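Local atomic coordinates of Gp26 (Listeria phage P40, PDB entry 4JZ5), a protein that probably cleaves the peptidoglycan of the Listeria cell wall as a phage endolysin, using a catalytic domain of glycosyl hydrolase family 25. Residues Pro33-Ser38 with Glu63-Gly68; Gly39-Val44 with Asp70-Pro75; Arg50-Thr55 with Leu78-Leu83; Asn92-Leu97 with Gln133-His138; Ala151-Trp156 with Lys184-Tyr189. All blocks are in the same frame, centred on the assembly; numbering follows the deposited sequence.

How the interactions relate
Interaction 3 lies nearest the centre of the domain and joins two parallel strands mainly through backbone bonds. Interaction 4, also buried, packs two outer helices around a phenylalanine and touches interaction 3, where Glu93 probably accepts a hydrogen bond from the backbone N of Leu83. Interactions 1 and 2 both use helix 62-72 and touch each other; they hold successive parts of one loop against it, the first buried under a tyrosine ring, the second partly open, with a lysine at the helix end. Interaction 5, across the domain from interaction 1, is again partly buried and ties a loop to a helix start with a carboxylate and an isoleucine.

Interaction 1: residues Pro33-Ser38 with Glu63-Gly68; sequences PTVNYS and EQHAKG
Gln64 NE2 makes a nearly straight bond (174°) to Pro33 O of the facing loop, at 2.9 Å. Pro33 O lies in the plane of the Gln64 amide, while the donor stands above the Pro33 carbonyl plane. A second partner of the same nitrogen is the Tyr37 hydroxyl, a less certain bond because that oxygen is modelled too close to its surroundings. On the other arm of the amide, OE1 is taken by Arg61, so both ends of the group are held. The Tyr37 ring lies flat against the helix: Gly68 CA sits over its centre, 3.6 Å from the ring centroid, and Val35 O approaches the opposite face toward the rim. Without a side chain on Gly68 the ring can press onto the helix backbone. Val35 CG2 adds a contact of 3.8 Å with His65 NE2. Here an irregular loop following strand 25-28 docks on helix 62-72, the helix of the beta-alpha-beta crossover from strand 46-53 to strand 76-81 in this barrel-like family 25 domain.

Interaction 2: residues Gly39-Val44 with Asp70-Pro75; sequences GLKEDV and DKVGMP
Lys41 and Val72 carry the polar half of this contact. Lys41 NZ donates to Val72 O at 2.8 Å, slightly tilted from the carbonyl plane, and makes a weak, longer bond of 3.4 Å to Gly73 O. A water accepts from Lys41 NZ and in turn reaches Gly73 O weakly. These carbonyls lie at the helix end, where Gly73, with positive phi, forms a Schellman motif; an ammonium group beside the C-terminal end of a helix would be expected to interact favourably with its dipole. The folds of the lysine at chi2 and chi3 lay its methylenes antiparallel alongside the Val72 side chain, with Lys41 CD 4.0 Å from Val72 CG2.

The apolar half centres on one methyl. Met74, likewise bent at chi2 and chi3, brings CE up against both Leu40 and Val44: Met74 CE is 3.7 Å from Leu40 CB and 3.9 Å from Val44 CB. It also rests on the backbone, with Met74 CE 3.3 Å from Val44 O.

Behind this layer, Leu40 and Val44 pack on Leu26 of strand 25-28, while Met74 leans on Val47 of strand 46-53, so the loop 39-44 and the end of helix 62-72 meet beside these two strands.

Interaction 3: residues Arg50-Thr55 with Leu78-Leu83; sequences RSSNGT and LYHYAL
Arg50 and Tyr79 are paired on neighbouring parallel strands, their side chains on the same face of the sheet, and together with His80 they make up much of this contact. The root of the arginine lies over one face of the tyrosine ring: Arg50 CA is 3.8 Å from the ring centroid, and Arg50 CB comes within 3.5 Å of Tyr79 CZ. The ring gets there because Tyr79 CG stands between its own backbone N and carbonyl carbon (chi1 76°), which folds it toward the adjoining strand.

Tyr79 O receives Ser51 N at 2.8 Å. The ladder continues with Tyr81 N to Ser52 O at 3.0 Å and closes with Gly54 N to Tyr81 O at 2.9 Å.

His80 projects from the other side of the sheet. Its NE2 donates to Gly54 O at 3.2 Å, with the acceptor in the ring plane and the N-H line almost straight (171°), although the donor stands above the Gly54 carbonyl plane. The imidazole therefore ties the turn beyond strand 46-53 to its neighbour; Phe135 of helix 128-143 meets the same ring. Leu83 CD1 adds a contact of 3.8 Å with Gly54 N.

Parallel neighbours of this kind, joined by a beta-alpha-beta crossover through helix 62-72, build much of the barrel-like sheet of family 25 hydrolases, whose catalytic groove lies at the C-terminal ends of the strands.

Interaction 4: residues Asn92-Leu97 with Gln133-His138; sequences NEANML and QRFIDH
Phe135 and His138 both hold CG opposite their own backbone N, with chi1 close to 180°, and this throws the two rings from one face of their helix onto Ala94 and its neighbours. The setting is the outer helical layer of a beta/alpha barrel: helices 87-106 and 128-143, with strand 114-117 between them in the chain, run broadly the same way, and the two short segments have axes 8.8 Å apart at their closest and inclined by 40°.

The small side chain of Ala94 allows the approach. Its methyl lies over one face of the phenylalanine, with Ala94 CB 4.1 Å from the Phe135 ring centroid and displaced toward the rim. The backbone comes closer still, Ala94 N being 3.4 Å from Phe135 CE2. Leu97 fills in at the ring edge, where Leu97 CD2 lies 3.9 Å from Phe135 CE1. Leu97 also touches Leu78 and His80 of strand 76-81, which seats its helix on the sheet.

The same Ala94 CB also touches the imidazole, 3.6 Å from His138 CD2. Beyond it, His138 NE2 donates to Asn95 OD1 at 2.8 Å; the oxygen lies in the ring plane, but the N-H...O angle is bent (140°) and the donor is tilted from the carbonyl plane of Asn95.

Interaction 5: residues Ala151-Trp156 with Lys184-Tyr189; sequences AGDSFW and KPSIPY
Ile187 reaches across to Trp156 with a single arm. At CB the chain forks: CG2 lies beside the carboxylate of Asp153, a residue modelled in two conformers of which one is described here, while CG1, placed between the backbone N and the carbonyl carbon (chi1 60°), skirts the same carboxylate and carries CD1 forward. Ile187 CD1 ends over one face of the indole, 3.4 Å from Trp156 CD1 and 3.6 Å from the centroid of the Trp156 five-membered ring, a CH-pi contact offset toward the rim. The indole is steadied at its nitrogen by Asp162.

The receiving element is a beta-alpha junction of the barrel, where strand 147-152 gives way directly to helix 153-158. Gly152 occupies the N-cap position, and Gly152 O accepts from Trp156 N at 2.8 Å.

Asp153 opens that helix, and its two conformers make its bonds less certain than the packing of Trp156. In the one described, the carboxylate straddles Ser186: Asp153 OD1 uses its syn lone pair for Ser186 OG at 2.6 Å, and Asp153 OD2 is met by Ser186 N at 2.6 Å from above the carboxylate plane. In this conformer Arg173 forms a salt bridge with Asp153 OD2, and Lys157 is hydrogen-bonded to the serine hydroxyl.

Interaction 1: residues Pro33-Ser38 with Glu63-Gly68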
# COMPACT_ATOMS: atom_id res chain seq x y z
N PRO A 33 -4.06 -1.97 -15.68
CA PRO A 33 -5.31 -1.35 -16.12
C PRO A 33 -6.48 -2.30 -16.27
O PRO A 33 -7.62 -1.85 -16.17
CB PRO A 33 -4.93 -0.74 -17.47
CG PRO A 33 -3.77 -1.58 -17.94
CD PRO A 33 -3.00 -1.87 -16.69
N THR A 34 -6.21 -3.58 -16.53
CA THR A 34 -7.26 -4.59 -16.59
C THR A 34 -6.95 -5.69 -15.59
O THR A 34 -5.86 -6.27 -15.59
CB THR A 34 -7.36 -5.19 -17.99
OG1 THR A 34 -7.80 -4.17 -18.89
CG2 THR A 34 -8.35 -6.33 -18.03
N VAL A 35 -7.91 -5.94 -14.71
CA VAL A 35 -7.78 -6.96 -13.69
C VAL A 35 -9.07 -7.77 -13.68
O VAL A 35 -10.16 -7.19 -13.60
CB VAL A 35 -7.60 -6.32 -12.29
CG1 VAL A 35 -7.60 -7.38 -11.18
CG2 VAL A 35 -6.33 -5.50 -12.23
N ASN A 36 -8.98 -9.09 -13.75
CA ASN A 36 -10.14 -9.93 -13.54
C ASN A 36 -10.34 -10.09 -12.04
O ASN A 36 -9.77 -10.99 -11.41
CB ASN A 36 -9.96 -11.28 -14.22
CG ASN A 36 -11.13 -12.22 -13.98
OD1 ASN A 36 -12.10 -11.86 -13.30
ND2 ASN A 36 -11.03 -13.42 -14.50
N TYR A 37 -11.13 -9.19 -11.44
CA TYR A 37 -11.24 -9.14 -9.99
C TYR A 37 -11.72 -10.46 -9.40
O TYR A 37 -11.18 -10.93 -8.39
CB TYR A 37 -12.15 -7.97 -9.55
CG TYR A 37 -11.63 -6.65 -10.06
CD1 TYR A 37 -10.57 -6.00 -9.44
CD2 TYR A 37 -12.16 -6.08 -11.20
CE1 TYR A 37 -10.06 -4.80 -9.94
CE2 TYR A 37 -11.67 -4.89 -11.72
CZ TYR A 37 -10.61 -4.26 -11.09
OH TYR A 37 -10.13 -3.09 -11.64
N SER A 38 -12.71 -11.07 -10.03
CA SER A 38 -13.20 -12.35 -9.54
C SER A 38 -12.11 -13.42 -9.57
O SER A 38 -12.13 -14.36 -8.75
CB SER A 38 -14.45 -12.80 -10.32
OG SER A 38 -14.15 -13.10 -11.67
N GLU A 63 -10.85 4.36 -8.92
CA GLU A 63 -12.25 4.04 -8.80
C GLU A 63 -12.58 2.71 -9.44
O GLU A 63 -13.37 1.94 -8.90
CB GLU A 63 -13.10 5.18 -9.34
CG GLU A 63 -12.91 6.44 -8.50
CD GLU A 63 -13.67 7.63 -9.01
OE1 GLU A 63 -14.70 7.43 -9.68
OE2 GLU A 63 -13.23 8.77 -8.74
N GLN A 64 -11.97 2.42 -10.59
CA GLN A 64 -12.19 1.13 -11.23
C GLN A 64 -11.82 -0.02 -10.30
O GLN A 64 -12.57 -0.98 -10.14
CB GLN A 64 -11.39 1.02 -12.52
CG GLN A 64 -11.54 -0.29 -13.22
CD GLN A 64 -10.52 -0.48 -14.31
OE1 GLN A 64 -10.42 0.36 -15.21
NE2 GLN A 64 -9.75 -1.56 -14.23
N HIS A 65 -10.64 0.08 -9.69
CA HIS A 65 -10.17 -0.97 -8.82
C HIS A 65 -11.03 -1.07 -7.56
O HIS A 65 -11.37 -2.16 -7.13
CB HIS A 65 -8.70 -0.77 -8.44
CG HIS A 65 -7.78 -1.06 -9.58
ND1 HIS A 65 -6.52 -0.52 -9.74
CD2 HIS A 65 -7.98 -1.88 -10.63
CE1 HIS A 65 -5.99 -1.02 -10.85
NE2 HIS A 65 -6.86 -1.83 -11.41
N ALA A 66 -11.38 0.07 -6.96
CA ALA A 66 -12.21 0.03 -5.77
C ALA A 66 -13.55 -0.65 -6.05
O ALA A 66 -14.01 -1.50 -5.28
CB ALA A 66 -12.43 1.43 -5.22
N LYS A 67 -14.18 -0.26 -7.15
CA LYS A 67 -15.45 -0.86 -7.53
C LYS A 67 -15.30 -2.34 -7.85
O LYS A 67 -16.18 -3.15 -7.54
CB LYS A 67 -16.05 -0.14 -8.73
CG LYS A 67 -16.56 1.25 -8.40
CD LYS A 67 -17.20 1.93 -9.59
CE LYS A 67 -16.22 2.21 -10.70
NZ LYS A 67 -16.83 3.01 -11.79
N GLY A 68 -14.21 -2.70 -8.52
CA GLY A 68 -14.02 -4.09 -8.91
C GLY A 68 -13.80 -5.00 -7.72
O GLY A 68 -14.29 -6.13 -7.68

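Interaction 2: residues Gly39-Val44 with Asp70-Pro75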
# COMPACT_ATOMS: atom_id res chain seq x y z
N GLY A 39 -11.20 -13.31 -10.53
CA GLY A 39 -10.08 -14.24 -10.64
C GLY A 39 -9.05 -14.12 -9.54
O GLY A 39 -8.16 -14.97 -9.45
N LEU A 40 -9.15 -13.09 -8.70
CA LEU A 40 -8.27 -12.95 -7.55
C LEU A 40 -8.77 -13.69 -6.32
O LEU A 40 -8.02 -13.92 -5.37
CB LEU A 40 -8.15 -11.49 -7.19
CG LEU A 40 -7.67 -10.53 -8.27
CD1 LEU A 40 -7.62 -9.11 -7.74
CD2 LEU A 40 -6.30 -10.93 -8.81
N LYS A 41 -10.04 -14.07 -6.32
CA LYS A 41 -10.69 -14.54 -5.10
C LYS A 41 -10.12 -15.84 -4.57
O LYS A 41 -10.05 -16.04 -3.36
CB LYS A 41 -12.19 -14.65 -5.33
CG LYS A 41 -12.84 -13.30 -5.44
CD LYS A 41 -13.10 -12.67 -4.07
CE LYS A 41 -14.26 -13.35 -3.33
NZ LYS A 41 -14.58 -12.67 -2.05
N GLU A 42 -9.69 -16.73 -5.46
CA GLU A 42 -9.21 -18.03 -5.03
C GLU A 42 -7.96 -17.94 -4.15
O GLU A 42 -7.89 -18.59 -3.11
CB GLU A 42 -8.92 -18.92 -6.24
CG GLU A 42 -8.51 -20.33 -5.86
CD GLU A 42 -8.42 -21.25 -7.06
OE1 GLU A 42 -8.21 -22.47 -6.84
OE2 GLU A 42 -8.54 -20.77 -8.20
N ASP A 43 -6.98 -17.15 -4.58
CA ASP A 43 -5.66 -17.18 -3.94
C ASP A 43 -5.26 -15.92 -3.19
O ASP A 43 -4.33 -15.97 -2.39
CB ASP A 43 -4.56 -17.45 -4.98
CG ASP A 43 -4.65 -18.84 -5.59
OD1 ASP A 43 -5.23 -19.73 -4.95
OD2 ASP A 43 -4.12 -19.02 -6.70
N VAL A 44 -5.93 -14.81 -3.46
CA VAL A 44 -5.49 -13.52 -2.94
C VAL A 44 -6.30 -13.15 -1.72
O VAL A 44 -7.53 -13.14 -1.78
CB VAL A 44 -5.62 -12.42 -4.00
CG1 VAL A 44 -5.26 -11.06 -3.42
CG2 VAL A 44 -4.75 -12.74 -5.22
N ASP A 70 -14.76 -4.25 -4.58
CA ASP A 70 -16.01 -4.25 -3.83
C ASP A 70 -17.03 -5.22 -4.45
O ASP A 70 -17.73 -5.94 -3.73
CB ASP A 70 -16.59 -2.84 -3.79
CG ASP A 70 -17.81 -2.73 -2.92
OD1 ASP A 70 -17.83 -3.28 -1.80
OD2 ASP A 70 -18.76 -2.08 -3.36
N LYS A 71 -17.12 -5.25 -5.77
CA LYS A 71 -18.04 -6.11 -6.50
C LYS A 71 -17.97 -7.55 -6.01
O LYS A 71 -18.99 -8.20 -5.77
CB LYS A 71 -17.69 -6.04 -8.01
CG LYS A 71 -18.31 -7.10 -8.93
CD LYS A 71 -17.88 -6.92 -10.41
CE LYS A 71 -16.42 -7.28 -10.67
NZ LYS A 71 -16.07 -7.15 -12.12
N VAL A 72 -16.74 -8.05 -5.89
CA VAL A 72 -16.48 -9.45 -5.58
C VAL A 72 -16.21 -9.69 -4.11
O VAL A 72 -15.97 -10.83 -3.71
CB VAL A 72 -15.30 -10.02 -6.41
CG1 VAL A 72 -15.59 -9.88 -7.90
CG2 VAL A 72 -13.98 -9.35 -6.06
N GLY A 73 -16.28 -8.64 -3.28
CA GLY A 73 -16.04 -8.78 -1.86
C GLY A 73 -14.59 -9.03 -1.49
O GLY A 73 -14.32 -9.66 -0.47
N MET A 74 -13.65 -8.54 -2.29
CA MET A 74 -12.23 -8.64 -1.92
C MET A 74 -11.89 -7.52 -0.96
O MET A 74 -12.03 -6.35 -1.32
CB MET A 74 -11.35 -8.53 -3.15
CG MET A 74 -9.87 -8.49 -2.84
SD MET A 74 -9.17 -10.01 -2.16
CE MET A 74 -9.22 -11.05 -3.63
N PRO A 75 -11.41 -7.85 0.25
CA PRO A 75 -11.00 -6.77 1.15
C PRO A 75 -9.82 -6.01 0.56
O PRO A 75 -8.95 -6.59 -0.08
CB PRO A 75 -10.64 -7.50 2.44
CG PRO A 75 -10.36 -8.89 2.05
CD PRO A 75 -11.22 -9.18 0.85
O HOH W 1 -12.15 -12.33 -0.71

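Interaction 3: residues Arg50-Thr55 with Leu78-Leu83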
# COMPACT_ATOMS: atom_id res chain seq x y z
N ARG A 50 -3.36 1.82 -5.35
CA ARG A 50 -2.77 3.15 -5.30
C ARG A 50 -3.85 4.22 -5.35
O ARG A 50 -4.70 4.20 -6.24
CB ARG A 50 -1.79 3.37 -6.44
CG ARG A 50 -0.96 4.64 -6.26
CD ARG A 50 0.19 4.74 -7.24
NE ARG A 50 -0.27 5.09 -8.57
CZ ARG A 50 0.54 5.34 -9.60
NH1 ARG A 50 1.85 5.28 -9.45
NH2 ARG A 50 0.02 5.65 -10.77
N SER A 51 -3.80 5.17 -4.41
CA SER A 51 -4.77 6.25 -4.35
C SER A 51 -4.40 7.44 -5.22
O SER A 51 -5.27 8.07 -5.83
CB SER A 51 -4.91 6.73 -2.91
OG SER A 51 -3.69 7.22 -2.38
N SER A 52 -3.12 7.78 -5.24
CA SER A 52 -2.70 9.10 -5.65
C SER A 52 -1.18 9.16 -5.72
O SER A 52 -0.48 8.41 -5.04
CB SER A 52 -3.22 10.15 -4.67
OG SER A 52 -3.18 9.69 -3.32
N ASN A 53 -0.70 10.08 -6.54
CA ASN A 53 0.71 10.46 -6.65
C ASN A 53 0.82 11.91 -6.20
O ASN A 53 0.43 12.83 -6.93
CB ASN A 53 1.18 10.40 -8.11
CG ASN A 53 1.44 9.00 -8.60
OD1 ASN A 53 1.19 8.01 -7.91
ND2 ASN A 53 1.94 8.90 -9.82
N GLY A 54 1.35 12.11 -5.00
CA GLY A 54 1.42 13.45 -4.45
C GLY A 54 0.07 14.15 -4.46
O GLY A 54 -0.96 13.53 -4.25
N THR A 55 0.11 15.46 -4.72
CA THR A 55 -1.08 16.24 -5.02
C THR A 55 -1.28 16.36 -6.53
O THR A 55 -2.16 17.07 -7.00
CB THR A 55 -0.99 17.65 -4.42
OG1 THR A 55 0.28 18.22 -4.74
CG2 THR A 55 -1.17 17.61 -2.91
N LEU A 78 -5.71 1.20 0.63
CA LEU A 78 -5.17 2.21 -0.28
C LEU A 78 -3.75 2.57 0.10
O LEU A 78 -3.42 2.58 1.29
CB LEU A 78 -5.94 3.52 -0.21
CG LEU A 78 -7.45 3.46 -0.41
CD1 LEU A 78 -8.03 4.86 -0.32
CD2 LEU A 78 -7.87 2.79 -1.70
N TYR A 79 -2.91 2.90 -0.88
CA TYR A 79 -1.61 3.47 -0.59
C TYR A 79 -1.39 4.73 -1.42
O TYR A 79 -1.70 4.78 -2.60
CB TYR A 79 -0.47 2.45 -0.79
CG TYR A 79 -0.07 2.16 -2.23
CD1 TYR A 79 0.90 2.93 -2.87
CD2 TYR A 79 -0.62 1.10 -2.93
CE1 TYR A 79 1.30 2.67 -4.17
CE2 TYR A 79 -0.23 0.83 -4.25
CZ TYR A 79 0.74 1.62 -4.85
OH TYR A 79 1.14 1.39 -6.14
N HIS A 80 -0.79 5.73 -0.77
CA HIS A 80 -0.46 7.01 -1.38
C HIS A 80 1.02 7.08 -1.70
O HIS A 80 1.85 6.82 -0.82
CB HIS A 80 -0.78 8.13 -0.40
CG HIS A 80 -0.39 9.48 -0.90
ND1 HIS A 80 0.73 10.18 -0.50
CD2 HIS A 80 -0.99 10.23 -1.84
CE1 HIS A 80 0.77 11.32 -1.17
NE2 HIS A 80 -0.26 11.37 -1.99
N TYR A 81 1.37 7.43 -2.94
CA TYR A 81 2.76 7.59 -3.34
C TYR A 81 3.19 9.02 -3.02
O TYR A 81 2.74 9.99 -3.65
CB TYR A 81 2.95 7.29 -4.84
CG TYR A 81 4.41 7.26 -5.20
CD1 TYR A 81 5.10 8.44 -5.49
CD2 TYR A 81 5.13 6.08 -5.19
CE1 TYR A 81 6.44 8.42 -5.79
CE2 TYR A 81 6.48 6.06 -5.51
CZ TYR A 81 7.13 7.23 -5.78
OH TYR A 81 8.47 7.22 -6.08
N ALA A 82 4.04 9.15 -2.01
CA ALA A 82 4.40 10.46 -1.47
C ALA A 82 5.38 11.24 -2.33
O ALA A 82 6.37 10.69 -2.81
CB ALA A 82 5.01 10.28 -0.11
N LEU A 83 5.11 12.53 -2.46
CA LEU A 83 5.97 13.48 -3.17
C LEU A 83 6.06 14.80 -2.41
O LEU A 83 6.36 15.84 -2.98
CB LEU A 83 5.41 13.73 -4.57
CG LEU A 83 5.48 12.52 -5.49
CD1 LEU A 83 4.67 12.73 -6.76
CD2 LEU A 83 6.92 12.17 -5.83

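Interaction 4: residues Asn92-Leu97 with Gln133-His138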
# COMPACT_ATOMS: atom_id res chain seq x y z
N ASN A 92 -1.34 18.56 2.69
CA ASN A 92 -2.16 18.50 1.49
C ASN A 92 -2.09 17.11 0.85
O ASN A 92 -3.10 16.60 0.35
CB ASN A 92 -1.77 19.59 0.50
CG ASN A 92 -2.10 20.98 0.99
OD1 ASN A 92 -2.96 21.15 1.85
ND2 ASN A 92 -1.45 21.98 0.43
N GLU A 93 -0.92 16.48 0.89
CA GLU A 93 -0.81 15.11 0.40
C GLU A 93 -1.57 14.13 1.29
O GLU A 93 -2.23 13.21 0.79
CB GLU A 93 0.66 14.68 0.26
CG GLU A 93 1.32 15.34 -0.94
CD GLU A 93 2.49 14.58 -1.52
OE1 GLU A 93 2.70 13.39 -1.17
OE2 GLU A 93 3.18 15.18 -2.38
N ALA A 94 -1.52 14.31 2.61
CA ALA A 94 -2.32 13.49 3.50
C ALA A 94 -3.80 13.62 3.14
O ALA A 94 -4.53 12.62 3.14
CB ALA A 94 -2.07 13.89 4.94
N ASN A 95 -4.24 14.83 2.82
CA ASN A 95 -5.62 15.04 2.41
C ASN A 95 -5.97 14.38 1.09
O ASN A 95 -7.13 14.05 0.86
CB ASN A 95 -5.95 16.52 2.36
CG ASN A 95 -6.09 17.12 3.74
OD1 ASN A 95 -6.43 16.42 4.69
ND2 ASN A 95 -5.86 18.42 3.85
N MET A 96 -5.00 14.16 0.21
CA MET A 96 -5.24 13.38 -1.01
C MET A 96 -5.65 11.96 -0.64
O MET A 96 -6.58 11.39 -1.20
CB MET A 96 -3.98 13.30 -1.88
CG MET A 96 -3.58 14.60 -2.57
SD MET A 96 -4.67 15.11 -3.93
CE MET A 96 -4.29 13.93 -5.21
N LEU A 97 -4.92 11.35 0.28
CA LEU A 97 -5.23 10.00 0.70
C LEU A 97 -6.60 9.96 1.39
O LEU A 97 -7.39 9.04 1.14
CB LEU A 97 -4.13 9.44 1.59
CG LEU A 97 -4.31 8.01 2.11
CD1 LEU A 97 -4.62 6.99 1.02
CD2 LEU A 97 -3.07 7.59 2.87
N GLN A 133 5.74 11.20 9.78
CA GLN A 133 4.89 11.18 10.96
C GLN A 133 3.74 12.18 10.85
O GLN A 133 2.60 11.85 11.20
CB GLN A 133 5.70 11.47 12.23
CG GLN A 133 4.91 11.12 13.48
CD GLN A 133 4.75 9.63 13.61
OE1 GLN A 133 5.75 8.92 13.75
NE2 GLN A 133 3.54 9.13 13.45
N ARG A 134 4.03 13.39 10.37
CA ARG A 134 2.98 14.38 10.17
C ARG A 134 1.91 13.87 9.22
O ARG A 134 0.71 14.05 9.47
CB ARG A 134 3.55 15.70 9.66
CG ARG A 134 4.48 16.39 10.66
CD ARG A 134 5.05 17.67 10.07
NE ARG A 134 4.00 18.67 9.88
CZ ARG A 134 3.73 19.32 8.76
NH1 ARG A 134 4.43 19.12 7.65
NH2 ARG A 134 2.73 20.19 8.76
N PHE A 135 2.33 13.24 8.13
CA PHE A 135 1.38 12.68 7.17
C PHE A 135 0.49 11.62 7.82
O PHE A 135 -0.73 11.67 7.71
CB PHE A 135 2.17 12.08 6.00
CG PHE A 135 1.32 11.43 4.93
CD1 PHE A 135 0.78 10.17 5.12
CD2 PHE A 135 1.08 12.08 3.73
CE1 PHE A 135 0.00 9.58 4.14
CE2 PHE A 135 0.30 11.49 2.74
CZ PHE A 135 -0.24 10.24 2.96
N ILE A 136 1.11 10.66 8.48
CA ILE A 136 0.40 9.54 9.07
C ILE A 136 -0.53 10.01 10.18
O ILE A 136 -1.70 9.59 10.23
CB ILE A 136 1.42 8.49 9.56
CG1 ILE A 136 2.07 7.82 8.34
CG2 ILE A 136 0.77 7.48 10.51
CD1 ILE A 136 3.28 6.98 8.68
N ASP A 137 -0.05 10.89 11.05
CA ASP A 137 -0.90 11.43 12.10
C ASP A 137 -2.12 12.10 11.50
O ASP A 137 -3.23 11.99 12.04
CB ASP A 137 -0.16 12.48 12.91
CG ASP A 137 0.97 11.93 13.78
OD1 ASP A 137 1.11 10.71 13.92
OD2 ASP A 137 1.72 12.77 14.34
N HIS A 138 -1.94 12.86 10.43
CA HIS A 138 -3.06 13.56 9.84
C HIS A 138 -4.10 12.59 9.29
O HIS A 138 -5.30 12.73 9.54
CB HIS A 138 -2.59 14.53 8.75
CG HIS A 138 -3.67 15.44 8.29
ND1 HIS A 138 -4.10 16.50 9.05
CD2 HIS A 138 -4.42 15.46 7.16
CE1 HIS A 138 -5.07 17.13 8.42
NE2 HIS A 138 -5.28 16.52 7.27

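Interaction 5: residues Ala151-Trp156 with Lys184-Tyr189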
# COMPACT_ATOMS: atom_id res chain seq x y z
N ALA A 151 8.28 1.12 2.39
CA ALA A 151 9.48 1.49 1.64
C ALA A 151 10.29 0.22 1.40
O ALA A 151 10.04 -0.84 2.01
CB ALA A 151 10.31 2.52 2.39
N GLY A 152 11.25 0.29 0.49
CA GLY A 152 12.23 -0.77 0.37
C GLY A 152 13.13 -0.85 1.59
O GLY A 152 13.35 0.14 2.29
N ASP A 153 13.62 -2.06 1.83
CA ASP A 153 14.54 -2.41 2.90
C ASP A 153 15.63 -1.35 3.13
O ASP A 153 15.71 -0.75 4.20
CB ASP A 153 15.16 -3.77 2.53
CG ASP A 153 15.97 -4.39 3.64
OD1 ASP A 153 16.12 -3.80 4.73
OD2 ASP A 153 16.47 -5.51 3.41
N SER A 154 16.45 -1.12 2.12
CA SER A 154 17.59 -0.22 2.20
C SER A 154 17.16 1.23 2.47
O SER A 154 17.74 1.90 3.32
CB SER A 154 18.41 -0.27 0.92
OG SER A 154 19.49 0.64 0.98
N PHE A 155 16.17 1.71 1.73
CA PHE A 155 15.68 3.06 1.93
C PHE A 155 15.19 3.23 3.37
O PHE A 155 15.46 4.25 4.03
CB PHE A 155 14.55 3.37 0.96
CG PHE A 155 14.07 4.78 1.02
CD1 PHE A 155 13.18 5.17 2.00
CD2 PHE A 155 14.54 5.73 0.13
CE1 PHE A 155 12.76 6.48 2.07
CE2 PHE A 155 14.12 7.05 0.20
CZ PHE A 155 13.21 7.42 1.17
N TRP A 156 14.45 2.24 3.86
CA TRP A 156 13.89 2.28 5.20
C TRP A 156 15.00 2.46 6.23
O TRP A 156 14.92 3.32 7.11
CB TRP A 156 13.12 0.98 5.44
CG TRP A 156 12.33 0.88 6.72
CD1 TRP A 156 12.82 0.87 7.99
CD2 TRP A 156 10.92 0.73 6.83
NE1 TRP A 156 11.79 0.76 8.90
CE2 TRP A 156 10.61 0.65 8.21
CE3 TRP A 156 9.87 0.65 5.91
CZ2 TRP A 156 9.30 0.52 8.67
CZ3 TRP A 156 8.58 0.51 6.38
CH2 TRP A 156 8.31 0.45 7.75
N LYS A 184 14.71 -12.16 1.72
CA LYS A 184 13.85 -11.49 2.69
C LYS A 184 14.42 -10.13 3.07
O LYS A 184 15.61 -9.89 2.94
CB LYS A 184 13.70 -12.35 3.95
CG LYS A 184 12.91 -13.62 3.70
CD LYS A 184 12.59 -14.35 4.99
CE LYS A 184 11.56 -15.45 4.76
NZ LYS A 184 11.23 -16.17 6.02
N PRO A 185 13.57 -9.25 3.59
CA PRO A 185 14.09 -7.97 4.08
C PRO A 185 15.13 -8.18 5.17
O PRO A 185 15.09 -9.16 5.91
CB PRO A 185 12.84 -7.28 4.63
CG PRO A 185 11.73 -7.88 3.86
CD PRO A 185 12.11 -9.31 3.68
N SER A 186 16.06 -7.24 5.27
CA SER A 186 17.08 -7.30 6.30
C SER A 186 16.58 -6.76 7.64
O SER A 186 17.33 -6.77 8.61
CB SER A 186 18.29 -6.50 5.85
OG SER A 186 18.02 -5.11 5.88
N ILE A 187 15.35 -6.28 7.66
CA ILE A 187 14.72 -5.73 8.85
C ILE A 187 13.40 -6.44 9.08
O ILE A 187 12.86 -7.05 8.17
CB ILE A 187 14.47 -4.20 8.72
CG1 ILE A 187 13.54 -3.89 7.54
CG2 ILE A 187 15.79 -3.46 8.58
CD1 ILE A 187 13.25 -2.42 7.36
N PRO A 188 12.86 -6.37 10.30
CA PRO A 188 11.56 -7.00 10.53
C PRO A 188 10.47 -6.39 9.67
O PRO A 188 10.49 -5.18 9.39
CB PRO A 188 11.29 -6.72 12.00
CG PRO A 188 12.63 -6.50 12.60
CD PRO A 188 13.46 -5.86 11.53
N TYR A 189 9.52 -7.21 9.27
CA TYR A 189 8.40 -6.74 8.47
C TYR A 189 7.11 -7.34 8.97
O TYR A 189 7.09 -8.40 9.61
CB TYR A 189 8.59 -7.12 7.00
CG TYR A 189 8.50 -8.62 6.73
CD1 TYR A 189 7.28 -9.24 6.55
CD2 TYR A 189 9.64 -9.40 6.66
CE1 TYR A 189 7.18 -10.59 6.32
CE2 TYR A 189 9.56 -10.76 6.43
CZ TYR A 189 8.33 -11.35 6.25
OH TYR A 189 8.24 -12.70 6.03